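Local coordinates for protein geranyltranstransferase (Thermotoga maritima, PDB 2FTZ) that probably catalyses the condensation of isopentenyl diphosphate with geranyl diphosphate to give farnesyl diphosphate, at residues H79-I84 with G118-A123; L83-L88 with I111-G116; D87-D92 with S102-Y107. All coordinates share one frame; numbering follows the deposited sequence.

Interaction 1: H79-I84 with G118-A123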
ATOM      1  N   HIS A  79       1.010  -5.989  -9.009  1.00 22.89           N
ATOM      2  CA  HIS A  79       1.339  -5.580 -10.358  1.00 24.10           C
ATOM      3  C   HIS A  79       0.257  -4.694 -10.964  1.00 23.92           C
ATOM      4  O   HIS A  79       0.582  -3.618 -11.517  1.00 25.71           O
ATOM      5  CB  HIS A  79       1.574  -6.837 -11.214  1.00 24.90           C
ATOM      6  CG  HIS A  79       1.892  -6.561 -12.633  1.00 26.26           C
ATOM      7  ND1 HIS A  79       2.945  -5.752 -13.015  1.00 31.69           N
ATOM      8  CD2 HIS A  79       1.302  -6.991 -13.771  1.00 26.05           C
ATOM      9  CE1 HIS A  79       2.965  -5.689 -14.329  1.00 26.84           C
ATOM     10  NE2 HIS A  79       1.979  -6.419 -14.806  1.00 30.37           N
ATOM     11  N   THR A  80      -1.006  -5.163 -10.906  1.00 22.99           N
ATOM     12  CA  THR A  80      -2.158  -4.361 -11.365  1.00 22.87           C
ATOM     13  C   THR A  80      -2.191  -2.955 -10.780  1.00 23.49           C
ATOM     14  O   THR A  80      -2.345  -1.954 -11.523  1.00 24.34           O
ATOM     15  CB  THR A  80      -3.484  -5.060 -11.128  1.00 23.32           C
ATOM     16  OG1 THR A  80      -3.390  -6.393 -11.646  1.00 24.05           O
ATOM     17  CG2 THR A  80      -4.668  -4.323 -11.847  1.00 23.62           C
ATOM     18  N   ALA A  81      -2.039  -2.880  -9.473  1.00 23.76           N
ATOM     19  CA  ALA A  81      -2.102  -1.600  -8.762  1.00 25.48           C
ATOM     20  C   ALA A  81      -0.998  -0.687  -9.298  1.00 26.65           C
ATOM     21  O   ALA A  81      -1.202   0.521  -9.505  1.00 24.68           O
ATOM     22  CB  ALA A  81      -1.899  -1.818  -7.274  1.00 24.25           C
ATOM     23  N   SER A  82       0.184  -1.259  -9.502  1.00 26.02           N
ATOM     24  CA  SER A  82       1.357  -0.445  -9.895  1.00 27.19           C
ATOM     25  C   SER A  82       1.123   0.159 -11.310  1.00 27.34           C
ATOM     26  O   SER A  82       1.562   1.296 -11.601  1.00 29.75           O
ATOM     27  CB  SER A  82       2.654  -1.290  -9.798  1.00 27.50           C
ATOM     28  OG  SER A  82       2.781  -2.204 -10.854  1.00 35.06           O
ATOM     29  N   LEU A  83       0.415  -0.568 -12.162  1.00 23.71           N
ATOM     30  CA  LEU A  83       0.119  -0.077 -13.515  1.00 24.73           C
ATOM     31  C   LEU A  83      -0.937   1.045 -13.470  1.00 28.89           C
ATOM     32  O   LEU A  83      -0.867   2.017 -14.234  1.00 28.05           O
ATOM     33  CB  LEU A  83      -0.418  -1.205 -14.372  1.00 27.08           C
ATOM     34  CG  LEU A  83       0.530  -2.388 -14.633  1.00 32.39           C
ATOM     35  CD1 LEU A  83      -0.195  -3.504 -15.464  1.00 31.97           C
ATOM     36  CD2 LEU A  83       1.793  -1.860 -15.263  1.00 38.16           C
ATOM     37  N   ILE A  84      -1.957   0.878 -12.622  1.00 28.74           N
ATOM     38  CA  ILE A  84      -2.939   1.945 -12.437  1.00 28.04           C
ATOM     39  C   ILE A  84      -2.244   3.269 -12.040  1.00 29.36           C
ATOM     40  O   ILE A  84      -2.513   4.344 -12.610  1.00 32.00           O
ATOM     41  CB  ILE A  84      -4.011   1.589 -11.342  1.00 25.15           C
ATOM     42  CG1 ILE A  84      -4.897   0.408 -11.803  1.00 25.79           C
ATOM     43  CG2 ILE A  84      -4.917   2.820 -11.092  1.00 29.53           C
ATOM     44  CD1 ILE A  84      -5.915  -0.046 -10.692  1.00 26.56           C
ATOM     45  N   GLY A 118      -6.440   0.369  -3.170  1.00 21.76           N
ATOM     46  CA  GLY A 118      -7.178  -0.822  -2.831  1.00 24.35           C
ATOM     47  C   GLY A 118      -6.524  -2.144  -3.253  1.00 22.40           C
ATOM     48  O   GLY A 118      -6.438  -3.070  -2.473  1.00 22.93           O
ATOM     49  N   LEU A 119      -6.028  -2.186  -4.487  1.00 21.30           N
ATOM     50  CA  LEU A 119      -5.325  -3.315  -4.996  1.00 20.91           C
ATOM     51  C   LEU A 119      -4.073  -3.643  -4.266  1.00 20.96           C
ATOM     52  O   LEU A 119      -3.815  -4.809  -3.997  1.00 22.00           O
ATOM     53  CB  LEU A 119      -5.076  -3.178  -6.519  1.00 19.85           C
ATOM     54  CG  LEU A 119      -6.361  -3.464  -7.353  1.00 23.78           C
ATOM     55  CD1 LEU A 119      -6.150  -2.915  -8.744  1.00 23.35           C
ATOM     56  CD2 LEU A 119      -6.637  -4.958  -7.381  1.00 22.89           C
ATOM     57  N   PHE A 120      -3.267  -2.636  -3.927  1.00 22.64           N
ATOM     58  CA  PHE A 120      -2.105  -2.893  -3.090  1.00 23.76           C
ATOM     59  C   PHE A 120      -2.488  -3.465  -1.746  1.00 20.95           C
ATOM     60  O   PHE A 120      -1.865  -4.422  -1.263  1.00 21.05           O
ATOM     61  CB  PHE A 120      -1.282  -1.594  -2.775  1.00 23.58           C
ATOM     62  CG  PHE A 120      -0.584  -0.972  -3.924  1.00 33.81           C
ATOM     63  CD1 PHE A 120       0.320  -1.693  -4.692  1.00 30.78           C
ATOM     64  CD2 PHE A 120      -0.712   0.394  -4.149  1.00 31.67           C
ATOM     65  CE1 PHE A 120       1.044  -1.066  -5.757  1.00 34.70           C
ATOM     66  CE2 PHE A 120      -0.027   1.015  -5.213  1.00 35.11           C
ATOM     67  CZ  PHE A 120       0.849   0.304  -5.999  1.00 32.35           C
ATOM     68  N   PHE A 121      -3.505  -2.895  -1.107  1.00 21.02           N
ATOM     69  CA  PHE A 121      -3.957  -3.406   0.190  1.00 19.72           C
ATOM     70  C   PHE A 121      -4.499  -4.848   0.136  1.00 21.15           C
ATOM     71  O   PHE A 121      -4.207  -5.669   1.010  1.00 21.77           O
ATOM     72  CB  PHE A 121      -4.987  -2.471   0.839  1.00 22.54           C
ATOM     73  CG  PHE A 121      -4.470  -1.089   1.112  1.00 18.46           C
ATOM     74  CD1 PHE A 121      -3.109  -0.826   1.283  1.00 24.16           C
ATOM     75  CD2 PHE A 121      -5.341  -0.027   1.176  1.00 21.39           C
ATOM     76  CE1 PHE A 121      -2.677   0.462   1.480  1.00 27.43           C
ATOM     77  CE2 PHE A 121      -4.896   1.259   1.340  1.00 24.14           C
ATOM     78  CZ  PHE A 121      -3.558   1.491   1.542  1.00 22.82           C
ATOM     79  N   LEU A 122      -5.270  -5.139  -0.896  1.00 20.61           N
ATOM     80  CA  LEU A 122      -5.700  -6.506  -1.148  1.00 22.85           C
ATOM     81  C   LEU A 122      -4.539  -7.466  -1.385  1.00 24.67           C
ATOM     82  O   LEU A 122      -4.578  -8.609  -0.936  1.00 21.95           O
ATOM     83  CB  LEU A 122      -6.710  -6.518  -2.251  1.00 23.40           C
ATOM     84  CG  LEU A 122      -8.090  -5.981  -1.842  1.00 24.03           C
ATOM     85  CD1 LEU A 122      -9.004  -5.970  -3.071  1.00 25.52           C
ATOM     86  CD2 LEU A 122      -8.760  -6.730  -0.693  1.00 23.68           C
ATOM     87  N   ALA A 123      -3.489  -6.997  -2.057  1.00 23.07           N
ATOM     88  CA  ALA A 123      -2.309  -7.829  -2.274  1.00 23.50           C
ATOM     89  C   ALA A 123      -1.704  -8.196  -0.922  1.00 22.18           C
ATOM     90  O   ALA A 123      -1.361  -9.372  -0.703  1.00 21.87           O
ATOM     91  CB  ALA A 123      -1.304  -7.092  -3.195  1.00 19.08           C
TER

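Interaction 2: L83-L88 with I111-G116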
ATOM      1  N   LEU A  83       0.415  -0.568 -12.162  1.00 23.71           N
ATOM      2  CA  LEU A  83       0.119  -0.077 -13.515  1.00 24.73           C
ATOM      3  C   LEU A  83      -0.937   1.045 -13.470  1.00 28.89           C
ATOM      4  O   LEU A  83      -0.867   2.017 -14.234  1.00 28.05           O
ATOM      5  CB  LEU A  83      -0.418  -1.205 -14.372  1.00 27.08           C
ATOM      6  CG  LEU A  83       0.530  -2.388 -14.633  1.00 32.39           C
ATOM      7  CD1 LEU A  83      -0.195  -3.504 -15.464  1.00 31.97           C
ATOM      8  CD2 LEU A  83       1.793  -1.860 -15.263  1.00 38.16           C
ATOM      9  N   ILE A  84      -1.957   0.878 -12.622  1.00 28.74           N
ATOM     10  CA  ILE A  84      -2.939   1.945 -12.437  1.00 28.04           C
ATOM     11  C   ILE A  84      -2.244   3.269 -12.040  1.00 29.36           C
ATOM     12  O   ILE A  84      -2.513   4.344 -12.610  1.00 32.00           O
ATOM     13  CB  ILE A  84      -4.011   1.589 -11.342  1.00 25.15           C
ATOM     14  CG1 ILE A  84      -4.897   0.408 -11.803  1.00 25.79           C
ATOM     15  CG2 ILE A  84      -4.917   2.820 -11.092  1.00 29.53           C
ATOM     16  CD1 ILE A  84      -5.915  -0.046 -10.692  1.00 26.56           C
ATOM     17  N   HIS A  85      -1.406   3.220 -11.011  1.00 28.44           N
ATOM     18  CA  HIS A  85      -0.750   4.447 -10.548  1.00 30.39           C
ATOM     19  C   HIS A  85       0.240   5.024 -11.614  1.00 32.66           C
ATOM     20  O   HIS A  85       0.254   6.235 -11.842  1.00 33.61           O
ATOM     21  CB  HIS A  85      -0.067   4.206  -9.183  1.00 31.58           C
ATOM     22  CG  HIS A  85      -1.012   4.350  -8.005  1.00 28.92           C
ATOM     23  ND1 HIS A  85      -0.555   4.522  -6.703  1.00 32.01           N
ATOM     24  CD2 HIS A  85      -2.367   4.376  -7.931  1.00 31.07           C
ATOM     25  CE1 HIS A  85      -1.585   4.615  -5.881  1.00 31.05           C
ATOM     26  NE2 HIS A  85      -2.706   4.550  -6.596  1.00 26.83           N
ATOM     27  N   ASP A  86       1.028   4.162 -12.259  1.00 33.50           N
ATOM     28  CA  ASP A  86       1.946   4.604 -13.363  1.00 32.28           C
ATOM     29  C   ASP A  86       1.192   5.344 -14.468  1.00 34.13           C
ATOM     30  O   ASP A  86       1.729   6.309 -15.050  1.00 33.69           O
ATOM     31  CB  ASP A  86       2.728   3.382 -13.883  0.50 31.38           C
ATOM     32  CG  ASP A  86       3.878   3.756 -14.771  0.50 35.36           C
ATOM     33  OD1 ASP A  86       4.818   4.440 -14.287  0.50 26.09           O
ATOM     34  OD2 ASP A  86       3.864   3.348 -15.951  0.50 26.96           O
ATOM     35  N   ASP A  87      -0.025   4.882 -14.802  1.00 33.31           N
ATOM     36  CA  ASP A  87      -0.820   5.457 -15.917  1.00 34.79           C
ATOM     37  C   ASP A  87      -1.398   6.818 -15.584  1.00 32.10           C
ATOM     38  O   ASP A  87      -1.758   7.592 -16.486  1.00 30.42           O
ATOM     39  CB  ASP A  87      -2.023   4.558 -16.315  1.00 34.25           C
ATOM     40  CG  ASP A  87      -1.618   3.281 -17.060  1.00 43.63           C
ATOM     41  OD1 ASP A  87      -0.448   3.145 -17.524  1.00 36.66           O
ATOM     42  OD2 ASP A  87      -2.508   2.393 -17.171  1.00 34.54           O
ATOM     43  N   LEU A  88      -1.505   7.127 -14.292  1.00 31.82           N
ATOM     44  CA  LEU A  88      -2.177   8.356 -13.878  1.00 31.45           C
ATOM     45  C   LEU A  88      -1.568   9.605 -14.526  1.00 32.40           C
ATOM     46  O   LEU A  88      -0.364   9.633 -14.842  1.00 32.09           O
ATOM     47  CB  LEU A  88      -2.230   8.514 -12.343  1.00 31.80           C
ATOM     48  CG  LEU A  88      -3.106   7.516 -11.570  1.00 31.98           C
ATOM     49  CD1 LEU A  88      -2.898   7.655 -10.029  1.00 32.20           C
ATOM     50  CD2 LEU A  88      -4.613   7.639 -11.954  1.00 30.72           C
ATOM     51  N   ILE A 111     -11.161   7.971  -8.647  1.00 24.95           N
ATOM     52  CA  ILE A 111     -11.509   6.575  -8.501  1.00 24.54           C
ATOM     53  C   ILE A 111     -10.303   5.709  -8.810  1.00 24.00           C
ATOM     54  O   ILE A 111     -10.049   4.724  -8.099  1.00 23.36           O
ATOM     55  CB  ILE A 111     -12.678   6.215  -9.399  1.00 23.65           C
ATOM     56  CG1 ILE A 111     -13.940   7.002  -8.990  1.00 25.68           C
ATOM     57  CG2 ILE A 111     -12.997   4.715  -9.341  1.00 28.82           C
ATOM     58  CD1 ILE A 111     -14.370   6.801  -7.542  1.00 26.63           C
ATOM     59  N   ALA A 112      -9.550   6.064  -9.851  1.00 22.92           N
ATOM     60  CA  ALA A 112      -8.382   5.289 -10.253  1.00 25.34           C
ATOM     61  C   ALA A 112      -7.293   5.289  -9.155  1.00 22.74           C
ATOM     62  O   ALA A 112      -6.664   4.257  -8.889  1.00 23.86           O
ATOM     63  CB  ALA A 112      -7.809   5.785 -11.603  1.00 27.78           C
ATOM     64  N   LEU A 113      -7.078   6.438  -8.522  1.00 22.34           N
ATOM     65  CA  LEU A 113      -6.088   6.571  -7.438  1.00 25.65           C
ATOM     66  C   LEU A 113      -6.474   5.607  -6.317  1.00 24.94           C
ATOM     67  O   LEU A 113      -5.639   4.846  -5.781  1.00 23.64           O
ATOM     68  CB  LEU A 113      -6.101   8.000  -6.892  1.00 26.85           C
ATOM     69  CG  LEU A 113      -5.223   8.283  -5.668  1.00 36.53           C
ATOM     70  CD1 LEU A 113      -3.772   8.162  -6.115  1.00 42.86           C
ATOM     71  CD2 LEU A 113      -5.477   9.624  -5.012  1.00 37.96           C
ATOM     72  N   LEU A 114      -7.739   5.656  -5.952  1.00 22.29           N
ATOM     73  CA  LEU A 114      -8.253   4.819  -4.850  1.00 23.02           C
ATOM     74  C   LEU A 114      -8.194   3.340  -5.228  1.00 21.97           C
ATOM     75  O   LEU A 114      -7.849   2.536  -4.414  1.00 22.99           O
ATOM     76  CB  LEU A 114      -9.692   5.177  -4.513  1.00 26.19           C
ATOM     77  CG  LEU A 114      -9.784   6.572  -3.877  1.00 29.56           C
ATOM     78  CD1 LEU A 114     -11.215   6.986  -3.683  1.00 35.40           C
ATOM     79  CD2 LEU A 114      -8.986   6.667  -2.579  1.00 33.04           C
ATOM     80  N   ALA A 115      -8.533   2.994  -6.471  1.00 20.02           N
ATOM     81  CA  ALA A 115      -8.450   1.613  -6.954  1.00 22.21           C
ATOM     82  C   ALA A 115      -7.053   1.030  -6.855  1.00 22.50           C
ATOM     83  O   ALA A 115      -6.861  -0.126  -6.476  1.00 21.85           O
ATOM     84  CB  ALA A 115      -8.979   1.501  -8.434  1.00 21.02           C
ATOM     85  N   GLY A 116      -6.056   1.849  -7.177  1.00 23.90           N
ATOM     86  CA  GLY A 116      -4.674   1.433  -7.076  1.00 24.03           C
ATOM     87  C   GLY A 116      -4.326   1.107  -5.638  1.00 24.67           C
ATOM     88  O   GLY A 116      -3.738   0.054  -5.350  1.00 23.83           O
TER

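Interaction 3: D87-D92 with S102-Y107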
ATOM      1  N   ASP A  87      -0.025   4.882 -14.802  1.00 33.31           N
ATOM      2  CA  ASP A  87      -0.820   5.457 -15.917  1.00 34.79           C
ATOM      3  C   ASP A  87      -1.398   6.818 -15.584  1.00 32.10           C
ATOM      4  O   ASP A  87      -1.758   7.592 -16.486  1.00 30.42           O
ATOM      5  CB  ASP A  87      -2.023   4.558 -16.315  1.00 34.25           C
ATOM      6  CG  ASP A  87      -1.618   3.281 -17.060  1.00 43.63           C
ATOM      7  OD1 ASP A  87      -0.448   3.145 -17.524  1.00 36.66           O
ATOM      8  OD2 ASP A  87      -2.508   2.393 -17.171  1.00 34.54           O
ATOM      9  N   LEU A  88      -1.505   7.127 -14.292  1.00 31.82           N
ATOM     10  CA  LEU A  88      -2.177   8.356 -13.878  1.00 31.45           C
ATOM     11  C   LEU A  88      -1.568   9.605 -14.526  1.00 32.40           C
ATOM     12  O   LEU A  88      -0.364   9.633 -14.842  1.00 32.09           O
ATOM     13  CB  LEU A  88      -2.230   8.514 -12.343  1.00 31.80           C
ATOM     14  CG  LEU A  88      -3.106   7.516 -11.570  1.00 31.98           C
ATOM     15  CD1 LEU A  88      -2.898   7.655 -10.029  1.00 32.20           C
ATOM     16  CD2 LEU A  88      -4.613   7.639 -11.954  1.00 30.72           C
ATOM     17  N   PRO A  89      -2.403  10.654 -14.706  1.00 32.06           N
ATOM     18  CA  PRO A  89      -1.940  11.852 -15.381  1.00 33.42           C
ATOM     19  C   PRO A  89      -0.620  12.470 -14.845  1.00 35.37           C
ATOM     20  O   PRO A  89       0.189  12.879 -15.656  1.00 33.35           O
ATOM     21  CB  PRO A  89      -3.123  12.819 -15.217  1.00 36.32           C
ATOM     22  CG  PRO A  89      -4.337  11.910 -15.142  1.00 35.79           C
ATOM     23  CD  PRO A  89      -3.832  10.765 -14.320  1.00 34.85           C
ATOM     24  N   PRO A  90      -0.408  12.534 -13.501  1.00 34.18           N
ATOM     25  CA  PRO A  90       0.862  13.102 -12.975  1.00 35.06           C
ATOM     26  C   PRO A  90       2.093  12.264 -13.291  1.00 34.53           C
ATOM     27  O   PRO A  90       3.223  12.738 -13.191  1.00 33.44           O
ATOM     28  CB  PRO A  90       0.659  13.116 -11.453  1.00 36.89           C
ATOM     29  CG  PRO A  90      -0.761  12.762 -11.200  1.00 39.73           C
ATOM     30  CD  PRO A  90      -1.312  12.100 -12.418  1.00 38.22           C
ATOM     31  N   ILE A  91       1.881  10.994 -13.589  1.00 32.77           N
ATOM     32  CA  ILE A  91       2.984  10.091 -13.806  1.00 33.94           C
ATOM     33  C   ILE A  91       3.097   9.949 -15.320  1.00 37.65           C
ATOM     34  O   ILE A  91       3.626  10.857 -15.959  1.00 36.89           O
ATOM     35  CB  ILE A  91       2.829   8.752 -13.054  1.00 35.00           C
ATOM     36  CG1 ILE A  91       2.563   9.004 -11.553  1.00 39.01           C
ATOM     37  CG2 ILE A  91       4.120   7.864 -13.250  1.00 35.68           C
ATOM     38  CD1 ILE A  91       3.664   9.843 -10.835  1.00 38.81           C
ATOM     39  N   ASP A  92       2.591   8.858 -15.902  1.00 33.75           N
ATOM     40  CA  ASP A  92       2.771   8.636 -17.332  1.00 38.62           C
ATOM     41  C   ASP A  92       1.601   9.069 -18.192  1.00 38.36           C
ATOM     42  O   ASP A  92       1.762   9.208 -19.424  1.00 37.35           O
ATOM     43  CB  ASP A  92       3.249   7.199 -17.593  1.00 39.50           C
ATOM     44  CG  ASP A  92       4.714   7.015 -17.191  1.00 52.88           C
ATOM     45  OD1 ASP A  92       5.471   8.029 -17.148  1.00 60.36           O
ATOM     46  OD2 ASP A  92       5.115   5.874 -16.898  1.00 70.36           O
ATOM     47  N   SER A 102      -7.640   3.435 -20.102  1.00 32.49           N
ATOM     48  CA  SER A 102      -7.023   3.342 -18.800  1.00 32.70           C
ATOM     49  C   SER A 102      -8.078   3.525 -17.703  1.00 31.40           C
ATOM     50  O   SER A 102      -9.163   4.080 -17.914  1.00 33.90           O
ATOM     51  CB  SER A 102      -5.929   4.421 -18.652  1.00 30.28           C
ATOM     52  OG  SER A 102      -6.463   5.726 -18.936  1.00 36.55           O
ATOM     53  N   CYS A 103      -7.687   3.107 -16.505  1.00 33.67           N
ATOM     54  CA  CYS A 103      -8.566   3.143 -15.333  1.00 30.98           C
ATOM     55  C   CYS A 103      -9.146   4.531 -15.118  1.00 29.57           C
ATOM     56  O   CYS A 103     -10.382   4.696 -15.006  1.00 32.47           O
ATOM     57  CB  CYS A 103      -7.759   2.710 -14.111  1.00 33.05           C
ATOM     58  SG  CYS A 103      -8.851   2.256 -12.776  1.00 34.46           S
ATOM     59  N   HIS A 104      -8.266   5.554 -15.103  1.00 31.73           N
ATOM     60  CA  HIS A 104      -8.685   6.934 -14.860  1.00 33.41           C
ATOM     61  C   HIS A 104      -9.530   7.479 -15.989  1.00 35.09           C
ATOM     62  O   HIS A 104     -10.420   8.297 -15.732  1.00 35.30           O
ATOM     63  CB  HIS A 104      -7.513   7.889 -14.529  1.00 34.61           C
ATOM     64  CG  HIS A 104      -6.508   8.029 -15.630  1.00 33.38           C
ATOM     65  ND1 HIS A 104      -5.513   7.097 -15.838  1.00 34.78           N
ATOM     66  CD2 HIS A 104      -6.336   8.990 -16.576  1.00 35.32           C
ATOM     67  CE1 HIS A 104      -4.779   7.471 -16.874  1.00 38.73           C
ATOM     68  NE2 HIS A 104      -5.261   8.610 -17.348  1.00 29.51           N
ATOM     69  N   ARG A 105      -9.289   7.022 -17.225  1.00 35.47           N
ATOM     70  CA  ARG A 105     -10.103   7.469 -18.364  1.00 38.40           C
ATOM     71  C   ARG A 105     -11.519   6.867 -18.285  1.00 38.68           C
ATOM     72  O   ARG A 105     -12.486   7.464 -18.752  1.00 40.56           O
ATOM     73  CB  ARG A 105      -9.428   7.102 -19.701  1.00 39.15           C
ATOM     74  CG  ARG A 105      -8.123   7.872 -19.987  1.00 47.04           C
ATOM     75  CD  ARG A 105      -8.365   9.310 -20.360  1.00 57.68           C
ATOM     76  NE  ARG A 105      -9.056   9.421 -21.638  1.00 64.51           N
ATOM     77  CZ  ARG A 105      -9.586  10.546 -22.112  1.00 72.37           C
ATOM     78  NH1 ARG A 105      -9.510  11.678 -21.415  1.00 73.99           N
ATOM     79  NH2 ARG A 105     -10.203  10.540 -23.294  1.00 74.60           N
ATOM     80  N   THR A 106     -11.632   5.699 -17.653  1.00 37.01           N
ATOM     81  CA  THR A 106     -12.888   4.979 -17.565  1.00 35.53           C
ATOM     82  C   THR A 106     -13.682   5.468 -16.362  1.00 36.49           C
ATOM     83  O   THR A 106     -14.882   5.726 -16.481  1.00 32.50           O
ATOM     84  CB  THR A 106     -12.643   3.459 -17.501  1.00 37.06           C
ATOM     85  OG1 THR A 106     -11.780   3.058 -18.593  1.00 35.72           O
ATOM     86  CG2 THR A 106     -13.954   2.691 -17.578  1.00 38.49           C
ATOM     87  N   TYR A 107     -12.999   5.651 -15.222  1.00 33.78           N
ATOM     88  CA  TYR A 107     -13.653   5.918 -13.951  1.00 34.68           C
ATOM     89  C   TYR A 107     -13.376   7.263 -13.312  1.00 36.07           C
ATOM     90  O   TYR A 107     -14.066   7.620 -12.364  1.00 37.95           O
ATOM     91  CB  TYR A 107     -13.247   4.836 -12.952  1.00 32.82           C
ATOM     92  CG  TYR A 107     -13.810   3.513 -13.342  1.00 33.80           C
ATOM     93  CD1 TYR A 107     -15.145   3.169 -13.028  1.00 40.71           C
ATOM     94  CD2 TYR A 107     -13.050   2.615 -14.076  1.00 33.75           C
ATOM     95  CE1 TYR A 107     -15.665   1.974 -13.412  1.00 41.42           C
ATOM     96  CE2 TYR A 107     -13.559   1.408 -14.455  1.00 32.06           C
ATOM     97  CZ  TYR A 107     -14.866   1.096 -14.138  1.00 41.57           C
ATOM     98  OH  TYR A 107     -15.342  -0.108 -14.563  1.00 38.73           O
TER
HETATM   99  O   HOH W   1      -4.835   2.463 -15.868  1.00 34.77           O

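Interaction 1: H79-I84 with G118-A123
Residues 79-84 and 118-123 are neighbouring turns of helices 69-87 and 109-127, and A81 lies nearest to L119, their CA atoms 5.2 Å apart. The axes of these short segments run almost antiparallel, at 162°, and approach to 8.2 Å, a close pairing of the all-helical bundle of the polyprenyl synthetase fold. Such proximity is possible because A81 offers only a methyl group to the other helix. That methyl packs on two sides: against CB of L119, at 3.5 Å, and over one face of the F120 ring. The second contact is a CH-pi interaction, with CB of A81 3.4 Å from the ring centroid and 15° off the normal. CG of F120 is turned anti to its carbonyl carbon (chi1 -68°), which carries the ring across toward helix 69-87, where CE1 also nears the backbone N of S82. On other sides, the ring of F120 meets F78 and, edge-to-face, F121 of the second subunit. A leucine in place of F120 would probably leave the A81 methyl without its aromatic face and break the edge-to-face pair with F121 of the second subunit. T80 sends its hydroxyl back to the carbonyl oxygen of E76 and keeps its methyl for L119, with CG2 and CD1 3.7 Å apart. One turn on from T80, the side chains of I84 and L119 meet at about a right angle, and their CD1 atoms touch at 3.5 Å, tighter than an ordinary methyl contact.

Interaction 2: L83-L88 with I111-G116
I84 opens the contact by pressing two branches into helix 109-127. Its CG2 methyl lies 3.2 Å from the carbonyl oxygen of A112, a close approach of carbon to oxygen, while CD1 lies against the backbone of G116 and the methyl of A115, 4.1 Å from its CB. Here the local axes of the two segments make 147° and come to 8.7 Å at closest.

H85 follows and supplies the polar link. With CG anti to its carbonyl carbon (chi1 -84°), the imidazole swings across to helix 109-127 and lies against CA of G116. Glycine is what makes room for it: a CB on G116 would fall only 2.3 Å from CD2 of H85. Thus placed, NE2 of H85 donates to the carbonyl oxygen of L113 at 3.1 Å. The bond is nearly straight (171° at the hydrogen), the acceptor sits at the ring edge in its plane, and the donor falls on a lone pair in the carbonyl plane. ND1 of H85 is hydrogen-bonded to OD2 of D117 of the second subunit, so both nitrogens are held and the rotation of the ring is fixed.

L88 closes the contact with its two methyls. CD2 rests 3.7 Å from CB of A112, and CD1 meets CD1 of L113 at 4.0 Å, the two leucines lying roughly perpendicular. L88 and L113 also pack on L113 of the second subunit.

A buried imidazole held between a main-chain carbonyl and a carboxylate, both acceptors, is likely to favour protons on both nitrogens; it also couples the helix pair to the dimer interface.

Interaction 3: D87-D92 with S102-Y107
The carbonyl oxygen of S102, whose CB lies 4.2 Å from OD2 of D87, is gripped twice by T106, through the backbone N and through OG1, the latter reaching it from above the carbonyl plane at 2.9 Å. S102 occupies the N-cap of the short helix. Its OG bonds to the carbonyl oxygen of A94 and lies 3.2 Å above one face of the H104 ring, toward its rim.

OD2 of D87 accepts a hydrogen bond from a water at 2.7 Å, and that water in turn accepts from the backbone N of C103 at 3.0 Å, linking D87 to the first turn of helix 103-107. OD1 of the same carboxylate forms a salt bridge with R97, so both of its oxygens are engaged.

The opposite face of the H104 ring takes P89, whose CD makes a CH-pi contact 3.9 Å from the centroid and 14° off the normal. H104 reaches this slot with CG between its backbone N and carbonyl carbon (chi1 62°), a crowded position. CE1 of H104 then comes within 3.0 Å of the carbonyl oxygen of D87, and its CB packs against CD2 of L88 at 3.9 Å, the two side chains lying alongside with their ends pointing opposite ways.

P89 and P90 are the central residues of a type I turn from L88 to I91, closed by a bond from N of I91 to O of L88, before D92. The sequence from D86 to D92 matches the first aspartate-rich motif, DDxxxxD, of polyprenyl synthetases, whose first and last aspartates in relatives coordinate magnesium ions that hold the allylic diphosphate.

Overall arrangement
Interactions 1 and 2 are successive turns of one antiparallel pair, helix 69-87 against helix 109-127, and share L83 and I84; interaction 3 continues from the first helix into the loop and the short helix 103-107. All three are largely buried, but interaction 1 lies nearest the centre of the chain, at about 10 Å between centres, and interaction 3 farthest, at about 18 Å. The chemistry shifts along that path, from purely apolar packing, through a histidine-to-carbonyl bond set among methyls, to a proline-on-histidine CH-pi contact and a water bridge. At the junction of interactions 2 and 3, O of D86 probably accepts from N of D92, drawing the aspartate-rich segment together.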